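Local coordinates for protein VIN1 (PDB 6BFI) that probably binds actin filaments and may take part in cell-cell adhesion as a sponge homologue of vinculin, at residues L195-E200 and F239-E244; K384-A389 and T450-A455; E735-A740 and R762-S767; R741-A746 and E815-R820. All blocks are in the same frame, centred on the assembly; numbering follows the deposited sequence. Where two conformers were deposited one is given.

All four contacts join helices or their ends in a chain that is mostly helix and has no strand, and all belong to its vinculin-family region. Contact 1 (helices 185-215 and 224-249) closes before contact 2 (helices 381-390 and 452-460) opens; their centres are 25 Å apart on the same side of the chain's centre. Contacts 3 and 4 come later and cross in sequence. They share helix 718-745, which meets helix 763-778 in one and the end of helix 786-817 in the other, with centres 15 Å apart. Contacts 2 and 3 are 50 Å apart, centre to centre, on opposite sides of the chain's centre. Contacts 1 and 2 and contacts 3 and 4 sit in different helical regions, as expected of an all-helical vinculin-family chain.

Contact 1: L195-E200 and F239-E244; sequences LGTVRE and FIAIEE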
loop_
_atom_site.group_PDB
_atom_site.type_symbol
_atom_site.label_atom_id
_atom_site.label_comp_id
_atom_site.label_asym_id
_atom_site.label_seq_id
_atom_site.Cartn_x
_atom_site.Cartn_y
_atom_site.Cartn_z
ATOM N N LEU A 195 1.366 2.809 -17.747
ATOM C CA LEU A 195 2.281 3.301 -18.772
ATOM C C LEU A 195 3.522 2.422 -18.857
ATOM O O LEU A 195 3.933 2.006 -19.948
ATOM C CB LEU A 195 2.668 4.751 -18.481
ATOM C CG LEU A 195 1.643 5.829 -18.835
ATOM C CD1 LEU A 195 2.105 7.186 -18.326
ATOM C CD2 LEU A 195 1.419 5.867 -20.339
ATOM N N GLY A 196 4.128 2.123 -17.705
ATOM C CA GLY A 196 5.260 1.212 -17.694
ATOM C C GLY A 196 4.922 -0.139 -18.297
ATOM O O GLY A 196 5.705 -0.697 -19.074
ATOM N N THR A 197 3.742 -0.674 -17.961
ATOM C CA THR A 197 3.324 -1.957 -18.519
ATOM C C THR A 197 3.289 -1.914 -20.044
ATOM O O THR A 197 3.846 -2.792 -20.713
ATOM C CB THR A 197 1.956 -2.356 -17.962
ATOM O OG1 THR A 197 2.087 -2.719 -16.583
ATOM C CG2 THR A 197 1.386 -3.536 -18.739
ATOM N N VAL A 198 2.649 -0.890 -20.611
ATOM C CA VAL A 198 2.561 -0.794 -22.068
ATOM C C VAL A 198 3.953 -0.679 -22.683
ATOM O O VAL A 198 4.292 -1.386 -23.649
ATOM C CB VAL A 198 1.661 0.389 -22.474
ATOM C CG1 VAL A 198 1.620 0.527 -23.984
ATOM C CG2 VAL A 198 0.260 0.202 -21.920
ATOM N N ARG A 199 4.792 0.193 -22.114
ATOM C CA ARG A 199 6.116 0.437 -22.679
ATOM C C ARG A 199 6.977 -0.821 -22.661
ATOM O O ARG A 199 7.752 -1.063 -23.595
ATOM C CB ARG A 199 6.808 1.574 -21.924
ATOM C CG ARG A 199 7.001 2.839 -22.751
ATOM C CD ARG A 199 7.847 3.871 -22.019
ATOM N NE ARG A 199 7.072 4.674 -21.076
ATOM C CZ ARG A 199 6.604 5.890 -21.341
ATOM N NH1 ARG A 199 6.832 6.448 -22.521
ATOM N NH2 ARG A 199 5.908 6.550 -20.424
ATOM N N GLU A 200 6.859 -1.639 -21.612
ATOM C CA GLU A 200 7.619 -2.880 -21.568
ATOM C C GLU A 200 6.982 -3.986 -22.400
ATOM O O GLU A 200 7.683 -4.926 -22.789
ATOM C CB GLU A 200 7.808 -3.355 -20.122
ATOM C CG GLU A 200 6.536 -3.742 -19.387
ATOM C CD GLU A 200 6.806 -4.199 -17.962
ATOM O OE1 GLU A 200 6.998 -5.415 -17.749
ATOM O OE2 GLU A 200 6.838 -3.337 -17.057
ATOM N N PHE A 239 -4.220 -4.867 -23.752
ATOM C CA PHE A 239 -5.629 -4.476 -23.756
ATOM C C PHE A 239 -6.101 -4.107 -22.355
ATOM O O PHE A 239 -6.761 -3.080 -22.157
ATOM C CB PHE A 239 -6.473 -5.616 -24.329
ATOM C CG PHE A 239 -7.935 -5.296 -24.453
ATOM C CD1 PHE A 239 -8.442 -4.773 -25.630
ATOM C CD2 PHE A 239 -8.808 -5.532 -23.401
ATOM C CE1 PHE A 239 -9.788 -4.481 -25.754
ATOM C CE2 PHE A 239 -10.154 -5.240 -23.517
ATOM C CZ PHE A 239 -10.644 -4.713 -24.694
ATOM N N ILE A 240 -5.764 -4.940 -21.367
ATOM C CA ILE A 240 -6.206 -4.713 -19.996
ATOM C C ILE A 240 -5.552 -3.462 -19.422
ATOM O O ILE A 240 -6.221 -2.631 -18.792
ATOM C CB ILE A 240 -5.918 -5.960 -19.140
ATOM C CG1 ILE A 240 -6.925 -7.066 -19.472
ATOM C CG2 ILE A 240 -5.933 -5.622 -17.655
ATOM C CD1 ILE A 240 -6.596 -8.405 -18.859
ATOM N N ALA A 241 -4.243 -3.299 -19.637
ATOM C CA ALA A 241 -3.567 -2.094 -19.162
ATOM C C ALA A 241 -4.207 -0.836 -19.736
ATOM O O ALA A 241 -4.421 0.147 -19.014
ATOM C CB ALA A 241 -2.083 -2.146 -19.519
ATOM N N ILE A 242 -4.527 -0.844 -21.032
ATOM C CA ILE A 242 -5.142 0.333 -21.639
ATOM C C ILE A 242 -6.550 0.545 -21.093
ATOM O O ILE A 242 -6.988 1.688 -20.904
ATOM C CB ILE A 242 -5.129 0.210 -23.173
ATOM C CG1 ILE A 242 -3.690 0.213 -23.686
ATOM C CG2 ILE A 242 -5.914 1.349 -23.814
ATOM C CD1 ILE A 242 -3.582 0.126 -25.204
ATOM N N GLU A 243 -7.280 -0.543 -20.829
ATOM C CA GLU A 243 -8.580 -0.424 -20.173
ATOM C C GLU A 243 -8.451 0.294 -18.836
ATOM O O GLU A 243 -9.235 1.199 -18.524
ATOM C CB GLU A 243 -9.203 -1.807 -19.969
ATOM C CG GLU A 243 -9.956 -2.346 -21.167
ATOM C CD GLU A 243 -11.246 -1.597 -21.431
ATOM O OE1 GLU A 243 -12.036 -1.420 -20.480
ATOM O OE2 GLU A 243 -11.469 -1.183 -22.589
ATOM N N GLU A 244 -7.457 -0.095 -18.034
ATOM C CA GLU A 244 -7.284 0.530 -16.727
ATOM C C GLU A 244 -6.877 1.990 -16.865
ATOM O O GLU A 244 -7.337 2.839 -16.093
ATOM C CB GLU A 244 -6.256 -0.246 -15.901
ATOM C CG GLU A 244 -6.153 0.203 -14.449
ATOM C CD GLU A 244 -7.379 -0.153 -13.628
ATOM O OE1 GLU A 244 -8.248 -0.897 -14.129
ATOM O OE2 GLU A 244 -7.477 0.312 -12.473
#
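Ala241 and Val198 bury the most surface in this contact, 43 and 40 Å² respectively, and Thr197 adds 20 Å². The methyl group of Ala241 is the common point: Thr197 CG2 lies 3.8 Å from Ala241 CB, and Val198 CG2 lies 4.1 Å from the same carbon. Two neighbouring residues of one helix thus bring one methyl each to a single small side chain of the other. Both branches are placed by the first torsion. In Val198 (chi1 177°) CG1 is trans to the backbone nitrogen, which leaves CG2 as the branch that faces across. In Thr197 the methyl takes the trans place instead, and the hydroxyl OG1 stays beside its own backbone, where it makes a weak hydrogen bond to Ser193 O one turn earlier. The polar end of Thr197 is thereby kept apart from a purely apolar touch. Val198 CG2 also reaches Ile242 CG1, but more loosely, at 4.3 Å.

The small Ala241 lets the CA atoms of Val198 and Ala241 come to 6.9 Å. The short segment axes approach to 9.3 Å with 152° between their directions, an antiparallel crossing. Helices 185-215 and 224-249 are consecutive, so they form a helical hairpin. Further packing completes a bundle around it: Val198 rests on Met168 and Met172 of helix 154-178, while Ile242 touches Cys138, Gln142 and Leu145 of helix 102-145.

Contact 2: K384-A389 and T450-A455; sequences KALEDA and TAVVPA
Leu386 carries this contact alone on its side, meeting Val452 and Val453. Along the first segment, Lys384 comes first and turns to its own helix: its NZ forms a salt bridge with Glu387 OE1 at 3.1 Å, the ammonium nitrogen approaching that oxygen nearly along its C-O bond. Leu386 follows, buried and pointing at the other segment. Its CG is trans to the backbone nitrogen (chi1 175°), and CD2 carries the chain on in an extended line, making it the branch that reaches furthest. CD2 meets Val452 CG1 at 3.7 Å, the two side chains slanting across one another, and Val453 CG2 more loosely at 4.3 Å. One leucine methyl therefore touches both valines. Next in sequence, Glu387 shares OE1 between Lys384 and Lys476 of helix 466-493, so one carboxylate oxygen is gripped by two ammonium groups. Asp388 joins this network by a longer ion pair, its OD1 3.7 Å from Lys384 NZ.

Around the apolar touch, Leu386 also packs on Phe403 and Ala407 of helix 399-427, and Val452 on Phe410, Val475 and Trp479, which places the contact in the interior of a helical bundle. The chemistry is split accordingly: charges link helix 381-390 within itself and to helix 466-493, whereas between these two segments the touch is apolar, van der Waals contact and burial of methyl groups over 95 Å², with no polar bond.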
loop_
_atom_site.group_PDB
_atom_site.type_symbol
_atom_site.label_atom_id
_atom_site.label_comp_id
_atom_site.label_asym_id
_atom_site.label_seq_id
_atom_site.Cartn_x
_atom_site.Cartn_y
_atom_site.Cartn_z
ATOM N N LYS A 384 14.995 -22.541 -15.143
ATOM C CA LYS A 384 16.188 -22.827 -15.932
ATOM C C LYS A 384 16.198 -24.278 -16.390
ATOM O O LYS A 384 16.556 -24.571 -17.538
ATOM C CB LYS A 384 17.444 -22.507 -15.122
ATOM C CG LYS A 384 18.739 -22.739 -15.876
ATOM C CD LYS A 384 18.796 -21.884 -17.130
ATOM C CE LYS A 384 20.097 -22.095 -17.884
ATOM N NZ LYS A 384 20.146 -21.281 -19.130
ATOM N N ALA A 385 15.797 -25.197 -15.508
ATOM C CA ALA A 385 15.677 -26.597 -15.900
ATOM C C ALA A 385 14.631 -26.782 -16.992
ATOM O O ALA A 385 14.799 -27.631 -17.875
ATOM C CB ALA A 385 15.336 -27.453 -14.679
ATOM N N LEU A 386 13.553 -25.993 -16.956
ATOM C CA LEU A 386 12.552 -26.068 -18.016
ATOM C C LEU A 386 13.104 -25.546 -19.337
ATOM O O LEU A 386 12.889 -26.159 -20.390
ATOM C CB LEU A 386 11.298 -25.293 -17.616
ATOM C CG LEU A 386 10.217 -25.189 -18.696
ATOM C CD1 LEU A 386 9.631 -26.556 -19.020
ATOM C CD2 LEU A 386 9.127 -24.224 -18.271
ATOM N N GLU A 387 13.818 -24.415 -19.303
ATOM C CA GLU A 387 14.400 -23.882 -20.531
ATOM C C GLU A 387 15.414 -24.853 -21.128
ATOM O O GLU A 387 15.457 -25.044 -22.350
ATOM C CB GLU A 387 15.053 -22.524 -20.268
ATOM C CG GLU A 387 15.513 -21.813 -21.537
ATOM C CD GLU A 387 16.467 -20.665 -21.261
ATOM O OE1 GLU A 387 17.377 -20.830 -20.422
ATOM O OE2 GLU A 387 16.305 -19.596 -21.885
ATOM N N ASP A 388 16.237 -25.478 -20.283
ATOM C CA ASP A 388 17.176 -26.479 -20.782
ATOM C C ASP A 388 16.453 -27.711 -21.309
ATOM O O ASP A 388 16.923 -28.343 -22.262
ATOM C CB ASP A 388 18.166 -26.873 -19.686
ATOM C CG ASP A 388 19.051 -25.720 -19.260
ATOM O OD1 ASP A 388 19.204 -24.766 -20.050
ATOM O OD2 ASP A 388 19.597 -25.768 -18.136
ATOM N N ALA A 389 15.315 -28.067 -20.707
ATOM C CA ALA A 389 14.533 -29.189 -21.216
ATOM C C ALA A 389 13.969 -28.882 -22.596
ATOM O O ALA A 389 13.905 -29.767 -23.459
ATOM C CB ALA A 389 13.410 -29.534 -20.238
ATOM N N THR A 450 1.708 -18.016 -16.508
ATOM C CA THR A 450 0.885 -18.704 -17.503
ATOM C C THR A 450 1.542 -18.757 -18.882
ATOM O O THR A 450 1.162 -19.601 -19.702
ATOM C CB THR A 450 -0.489 -18.041 -17.634
ATOM O OG1 THR A 450 -0.354 -16.760 -18.265
ATOM C CG2 THR A 450 -1.138 -17.872 -16.266
ATOM N N ALA A 451 2.515 -17.892 -19.160
ATOM C CA ALA A 451 3.120 -17.804 -20.482
ATOM C C ALA A 451 4.453 -18.532 -20.593
ATOM O O ALA A 451 5.022 -18.588 -21.688
ATOM C CB ALA A 451 3.308 -16.335 -20.877
ATOM N N VAL A 452 4.963 -19.096 -19.498
ATOM C CA VAL A 452 6.292 -19.695 -19.517
ATOM C C VAL A 452 6.275 -21.045 -20.228
ATOM O O VAL A 452 7.099 -21.309 -21.111
ATOM C CB VAL A 452 6.838 -19.810 -18.082
ATOM C CG1 VAL A 452 8.046 -20.728 -18.036
ATOM C CG2 VAL A 452 7.194 -18.431 -17.548
ATOM N N VAL A 453 5.339 -21.922 -19.851
ATOM C CA VAL A 453 5.280 -23.246 -20.482
ATOM C C VAL A 453 4.954 -23.164 -21.963
ATOM O O VAL A 453 5.578 -23.895 -22.749
ATOM C CB VAL A 453 4.318 -24.158 -19.698
ATOM C CG1 VAL A 453 4.125 -25.478 -20.429
ATOM C CG2 VAL A 453 4.850 -24.402 -18.288
ATOM N N PRO A 454 4.007 -22.336 -22.431
ATOM C CA PRO A 454 3.764 -22.278 -23.883
ATOM C C PRO A 454 4.986 -21.885 -24.697
ATOM O O PRO A 454 5.241 -22.490 -25.747
ATOM C CB PRO A 454 2.641 -21.240 -24.003
ATOM C CG PRO A 454 1.914 -21.346 -22.719
ATOM C CD PRO A 454 2.974 -21.589 -21.686
ATOM N N ALA A 455 5.755 -20.892 -24.243
ATOM C CA ALA A 455 6.933 -20.466 -24.996
ATOM C C ALA A 455 7.980 -21.571 -25.049
ATOM O O ALA A 455 8.514 -21.894 -26.120
ATOM C CB ALA A 455 7.515 -19.195 -24.381
#

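Contact 3: E735-A740 and R762-S767; sequences ELLKLA and RIPTIS
Leu737 makes the close part of this contact, with its CD1 3.6 Å from Pro764 CD and 4.0 Å from Ile763 CB. It buries 56 Å², more than any other residue here. Its CG is trans to the backbone nitrogen, somewhat off the staggered position (chi1 -160°), and CD1 comes to rest over the junction of two consecutive residues. The leucine and proline side chains cross at about a right angle, whereas Leu737 runs past Ile763 in the opposite direction.

The segment axes are 11.2 Å apart and 173° from parallel, so helices 718-745 and 763-778 are nearly exact antiparallel neighbours in a bundle of the vinculin family. Leu736 faces inward onto Val695 and Met698 of helix 690-710, and Ile763 onto Thr806 of helix 786-817.

The tight touch of Leu737 on Pro764 lies toward the solvent rim, where the proline is exposed. The buried pair is the looser one: Leu736 CD2 is 4.5 Å from Ile763 CD1. Behind Pro764 the polar groups serve the first turn of their own helix: Ser767 OG gives a hydrogen bond to Pro764 O at 2.7 Å, and Thr765 OG1 gives one to Arg762 O at 3.0 Å, from well above the carbonyl plane.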
loop_
_atom_site.group_PDB
_atom_site.type_symbol
_atom_site.label_atom_id
_atom_site.label_comp_id
_atom_site.label_asym_id
_atom_site.label_seq_id
_atom_site.Cartn_x
_atom_site.Cartn_y
_atom_site.Cartn_z
ATOM N N GLU A 735 -0.093 21.244 11.603
ATOM C CA GLU A 735 0.853 21.017 12.693
ATOM C C GLU A 735 1.124 19.529 12.894
ATOM O O GLU A 735 2.267 19.126 13.152
ATOM C CB GLU A 735 0.328 21.654 13.979
ATOM C CG GLU A 735 0.358 23.174 13.962
ATOM C CD GLU A 735 -0.399 23.789 15.122
ATOM O OE1 GLU A 735 -1.298 23.119 15.668
ATOM O OE2 GLU A 735 -0.093 24.945 15.486
ATOM N N LEU A 736 0.087 18.698 12.767
ATOM C CA LEU A 736 0.273 17.254 12.878
ATOM C C LEU A 736 1.211 16.736 11.797
ATOM O O LEU A 736 2.059 15.874 12.060
ATOM C CB LEU A 736 -1.075 16.540 12.799
ATOM C CG LEU A 736 -1.008 15.011 12.765
ATOM C CD1 LEU A 736 -0.559 14.463 14.112
ATOM C CD2 LEU A 736 -2.342 14.409 12.348
ATOM N N LEU A 737 1.076 17.247 10.571
ATOM C CA LEU A 737 1.973 16.822 9.502
ATOM C C LEU A 737 3.404 17.257 9.785
ATOM O O LEU A 737 4.351 16.512 9.505
ATOM C CB LEU A 737 1.491 17.371 8.159
ATOM C CG LEU A 737 2.004 16.675 6.893
ATOM C CD1 LEU A 737 0.999 16.845 5.774
ATOM C CD2 LEU A 737 3.366 17.205 6.458
ATOM N N LYS A 738 3.585 18.456 10.346
ATOM C CA LYS A 738 4.931 18.907 10.686
ATOM C C LYS A 738 5.568 18.002 11.736
ATOM O O LYS A 738 6.685 17.503 11.548
ATOM C CB LYS A 738 4.897 20.357 11.171
ATOM C CG LYS A 738 4.843 21.386 10.052
ATOM C CD LYS A 738 4.949 22.803 10.595
ATOM C CE LYS A 738 5.019 23.824 9.470
ATOM N NZ LYS A 738 5.111 25.217 9.988
ATOM N N LEU A 739 4.863 17.768 12.846
ATOM C CA LEU A 739 5.435 16.971 13.928
ATOM C C LEU A 739 5.682 15.532 13.488
ATOM O O LEU A 739 6.777 14.987 13.684
ATOM C CB LEU A 739 4.518 17.010 15.151
ATOM C CG LEU A 739 4.984 16.180 16.348
ATOM C CD1 LEU A 739 6.378 16.605 16.780
ATOM C CD2 LEU A 739 4.001 16.307 17.500
ATOM N N ALA A 740 4.669 14.896 12.892
ATOM C CA ALA A 740 4.834 13.518 12.441
ATOM C C ALA A 740 5.916 13.404 11.376
ATOM O O ALA A 740 6.578 12.365 11.272
ATOM C CB ALA A 740 3.505 12.974 11.920
ATOM N N ARG A 762 -1.068 12.407 2.020
ATOM C CA ARG A 762 -2.404 12.736 1.542
ATOM C C ARG A 762 -3.180 13.646 2.490
ATOM O O ARG A 762 -4.297 14.051 2.158
ATOM C CB ARG A 762 -3.203 11.453 1.270
ATOM C CG ARG A 762 -3.408 10.534 2.464
ATOM C CD ARG A 762 -4.143 9.267 2.031
ATOM N NE ARG A 762 -4.606 8.460 3.158
ATOM C CZ ARG A 762 -3.991 7.370 3.605
ATOM N NH1 ARG A 762 -2.878 6.942 3.021
ATOM N NH2 ARG A 762 -4.492 6.701 4.636
ATOM N N ILE A 763 -2.607 13.998 3.646
ATOM C CA ILE A 763 -3.314 14.865 4.594
ATOM C C ILE A 763 -3.598 16.255 4.027
ATOM O O ILE A 763 -4.738 16.731 4.168
ATOM C CB ILE A 763 -2.551 14.920 5.928
ATOM C CG1 ILE A 763 -2.569 13.550 6.610
ATOM C CG2 ILE A 763 -3.152 15.974 6.848
ATOM C CD1 ILE A 763 -1.942 13.543 7.983
ATOM N N PRO A 764 -2.642 16.956 3.396
ATOM C CA PRO A 764 -2.937 18.339 2.972
ATOM C C PRO A 764 -4.117 18.453 2.021
ATOM O O PRO A 764 -4.958 19.348 2.190
ATOM C CB PRO A 764 -1.624 18.788 2.310
ATOM C CG PRO A 764 -0.925 17.527 1.948
ATOM C CD PRO A 764 -1.262 16.576 3.043
ATOM N N THR A 765 -4.211 17.570 1.023
ATOM C CA THR A 765 -5.354 17.611 0.118
ATOM C C THR A 765 -6.650 17.302 0.856
ATOM O O THR A 765 -7.700 17.882 0.548
ATOM C CB THR A 765 -5.153 16.635 -1.040
ATOM O OG1 THR A 765 -4.687 15.377 -0.537
ATOM C CG2 THR A 765 -4.144 17.191 -2.028
ATOM N N ILE A 766 -6.598 16.396 1.835
ATOM C CA ILE A 766 -7.779 16.118 2.650
ATOM C C ILE A 766 -8.240 17.378 3.368
ATOM O O ILE A 766 -9.437 17.676 3.412
ATOM C CB ILE A 766 -7.501 14.985 3.654
ATOM C CG1 ILE A 766 -7.230 13.664 2.942
ATOM C CG2 ILE A 766 -8.685 14.812 4.577
ATOM C CD1 ILE A 766 -6.731 12.582 3.885
ATOM N N SER A 767 -7.302 18.133 3.947
ATOM C CA SER A 767 -7.689 19.315 4.714
ATOM C C SER A 767 -8.190 20.430 3.803
ATOM O O SER A 767 -9.142 21.145 4.151
ATOM C CB SER A 767 -6.515 19.796 5.566
ATOM O OG SER A 767 -5.409 20.158 4.761
#

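Contact 4: R741-A746 and E815-R820; sequences RQIANA and EAACIR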
loop_
_atom_site.group_PDB
_atom_site.type_symbol
_atom_site.label_atom_id
_atom_site.label_comp_id
_atom_site.label_asym_id
_atom_site.label_seq_id
_atom_site.Cartn_x
_atom_site.Cartn_y
_atom_site.Cartn_z
ATOM N N ARG A 741 6.115 14.458 10.582
ATOM C CA ARG A 741 7.236 14.466 9.647
ATOM C C ARG A 741 8.564 14.537 10.389
ATOM O O ARG A 741 9.546 13.907 9.977
ATOM C CB ARG A 741 7.095 15.630 8.668
ATOM C CG ARG A 741 8.240 15.745 7.677
ATOM C CD ARG A 741 7.817 16.495 6.426
ATOM N NE ARG A 741 8.919 16.633 5.479
ATOM C CZ ARG A 741 8.769 16.996 4.210
ATOM N NH1 ARG A 741 7.560 17.251 3.731
ATOM N NH2 ARG A 741 9.828 17.098 3.419
ATOM N N GLN A 742 8.615 15.293 11.491
ATOM C CA GLN A 742 9.815 15.295 12.322
ATOM C C GLN A 742 10.081 13.919 12.919
ATOM O O GLN A 742 11.241 13.543 13.123
ATOM C CB GLN A 742 9.692 16.333 13.437
ATOM C CG GLN A 742 9.571 17.766 12.953
ATOM C CD GLN A 742 9.420 18.750 14.097
ATOM O OE1 GLN A 742 9.654 18.410 15.257
ATOM N NE2 GLN A 742 9.022 19.976 13.776
ATOM N N ILE A 743 9.024 13.159 13.211
ATOM C CA ILE A 743 9.204 11.802 13.717
ATOM C C ILE A 743 9.710 10.882 12.613
ATOM O O ILE A 743 10.613 10.064 12.832
ATOM C CB ILE A 743 7.890 11.290 14.331
ATOM C CG1 ILE A 743 7.602 12.031 15.638
ATOM C CG2 ILE A 743 7.944 9.785 14.555
ATOM C CD1 ILE A 743 6.135 12.209 15.924
ATOM N N ALA A 744 9.145 11.003 11.410
ATOM C CA ALA A 744 9.585 10.163 10.301
ATOM C C ALA A 744 11.024 10.459 9.906
ATOM O O ALA A 744 11.748 9.554 9.478
ATOM C CB ALA A 744 8.656 10.348 9.101
ATOM N N ASN A 745 11.462 11.713 10.047
ATOM C CA ASN A 745 12.809 12.073 9.616
ATOM C C ASN A 745 13.870 11.423 10.497
ATOM O O ASN A 745 14.890 10.939 9.994
ATOM C CB ASN A 745 12.967 13.593 9.615
ATOM C CG ASN A 745 14.226 14.047 8.902
ATOM O OD1 ASN A 745 15.286 14.180 9.513
ATOM N ND2 ASN A 745 14.114 14.287 7.601
ATOM N N ALA A 746 13.648 11.398 11.809
ATOM C CA ALA A 746 14.610 10.836 12.748
ATOM C C ALA A 746 14.476 9.325 12.908
ATOM O O ALA A 746 15.119 8.748 13.792
ATOM C CB ALA A 746 14.470 11.515 14.113
ATOM N N GLU A 815 3.762 5.715 16.494
ATOM C CA GLU A 815 4.236 4.843 17.563
ATOM C C GLU A 815 5.192 3.789 17.020
ATOM O O GLU A 815 6.181 3.438 17.675
ATOM C CB GLU A 815 3.050 4.190 18.274
ATOM C CG GLU A 815 3.406 3.450 19.559
ATOM C CD GLU A 815 3.819 2.009 19.321
ATOM O OE1 GLU A 815 3.602 1.503 18.199
ATOM O OE2 GLU A 815 4.360 1.383 20.258
ATOM N N ALA A 816 4.919 3.279 15.815
ATOM C CA ALA A 816 5.822 2.308 15.207
ATOM C C ALA A 816 7.132 2.958 14.781
ATOM O O ALA A 816 8.196 2.330 14.854
ATOM C CB ALA A 816 5.145 1.635 14.014
ATOM N N ALA A 817 7.080 4.215 14.338
ATOM C CA ALA A 817 8.294 4.902 13.916
ATOM C C ALA A 817 9.172 5.299 15.094
ATOM O O ALA A 817 10.382 5.480 14.914
ATOM C CB ALA A 817 7.939 6.138 13.090
ATOM N N CYS A 818 8.599 5.437 16.291
ATOM C CA CYS A 818 9.365 5.806 17.475
ATOM C C CYS A 818 10.101 4.626 18.107
ATOM O O CYS A 818 10.542 4.738 19.259
ATOM C CB CYS A 818 8.450 6.463 18.513
ATOM S SG CYS A 818 7.833 8.101 18.047
ATOM N N ILE A 819 10.251 3.512 17.397
ATOM C CA ILE A 819 10.920 2.341 17.957
ATOM C C ILE A 819 12.426 2.391 17.727
ATOM O O ILE A 819 13.206 2.060 18.623
ATOM C CB ILE A 819 10.301 1.056 17.372
ATOM C CG1 ILE A 819 8.819 0.968 17.739
ATOM C CG2 ILE A 819 11.045 -0.173 17.873
ATOM C CD1 ILE A 819 8.072 -0.130 17.013
ATOM N N ARG A 820 12.860 2.802 16.537
ATOM C CA ARG A 820 14.279 2.900 16.193
ATOM C C ARG A 820 14.584 4.347 15.823
ATOM O O ARG A 820 14.727 4.688 14.646
ATOM C CB ARG A 820 14.643 1.937 15.056
ATOM C CG ARG A 820 14.657 0.471 15.459
ATOM C CD ARG A 820 15.217 -0.394 14.341
ATOM N NE ARG A 820 15.292 -1.802 14.722
ATOM C CZ ARG A 820 16.325 -2.350 15.353
ATOM N NH1 ARG A 820 17.376 -1.610 15.680
ATOM N NH2 ARG A 820 16.307 -3.641 15.658
#
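The shortest polar bond within the two segments, 2.9 Å from Asn745 N to Arg741 O, closes the helical turn that carries Ile743 against Ala817 and Cys818. Beyond this turn the backbone bonding weakens: Ala746 N is 3.5 Å from Gln742 O, and Ala746 is the first residue to leave helical angles. On the other side Cys818 N likewise makes only a weak bond, 3.4 Å to Glu815 O, and Cys818 departs from the helix in the same way.

The apolar touch falls on a single methyl. In Ile743, CG1 lies beside the backbone nitrogen (chi1 -71°), which puts CG2 trans to it; CG2 is 3.9 Å from Ala817 CB and also 3.9 Å from Cys818 SG. Ile743 buries 50 Å², the largest share. Further along, Ala746 and Arg820 come near each other through their backbones, and each bonds to a residue just past the other segment: Ala746 to Arg822 and Arg820 to Met748. The guanidinium group of Arg820 leads away, where its NH2 is held by Asn616 O.

Lys753 NZ donates to the carbonyl oxygens of Ala744 and Asn745, both in the last turn of helix 718-745. The contact thus joins the C-terminal ends of two helices, 718-745 and 786-817, where both run out into loops at one end of a helical bundle, consistent with the bundle architecture of the vinculin family.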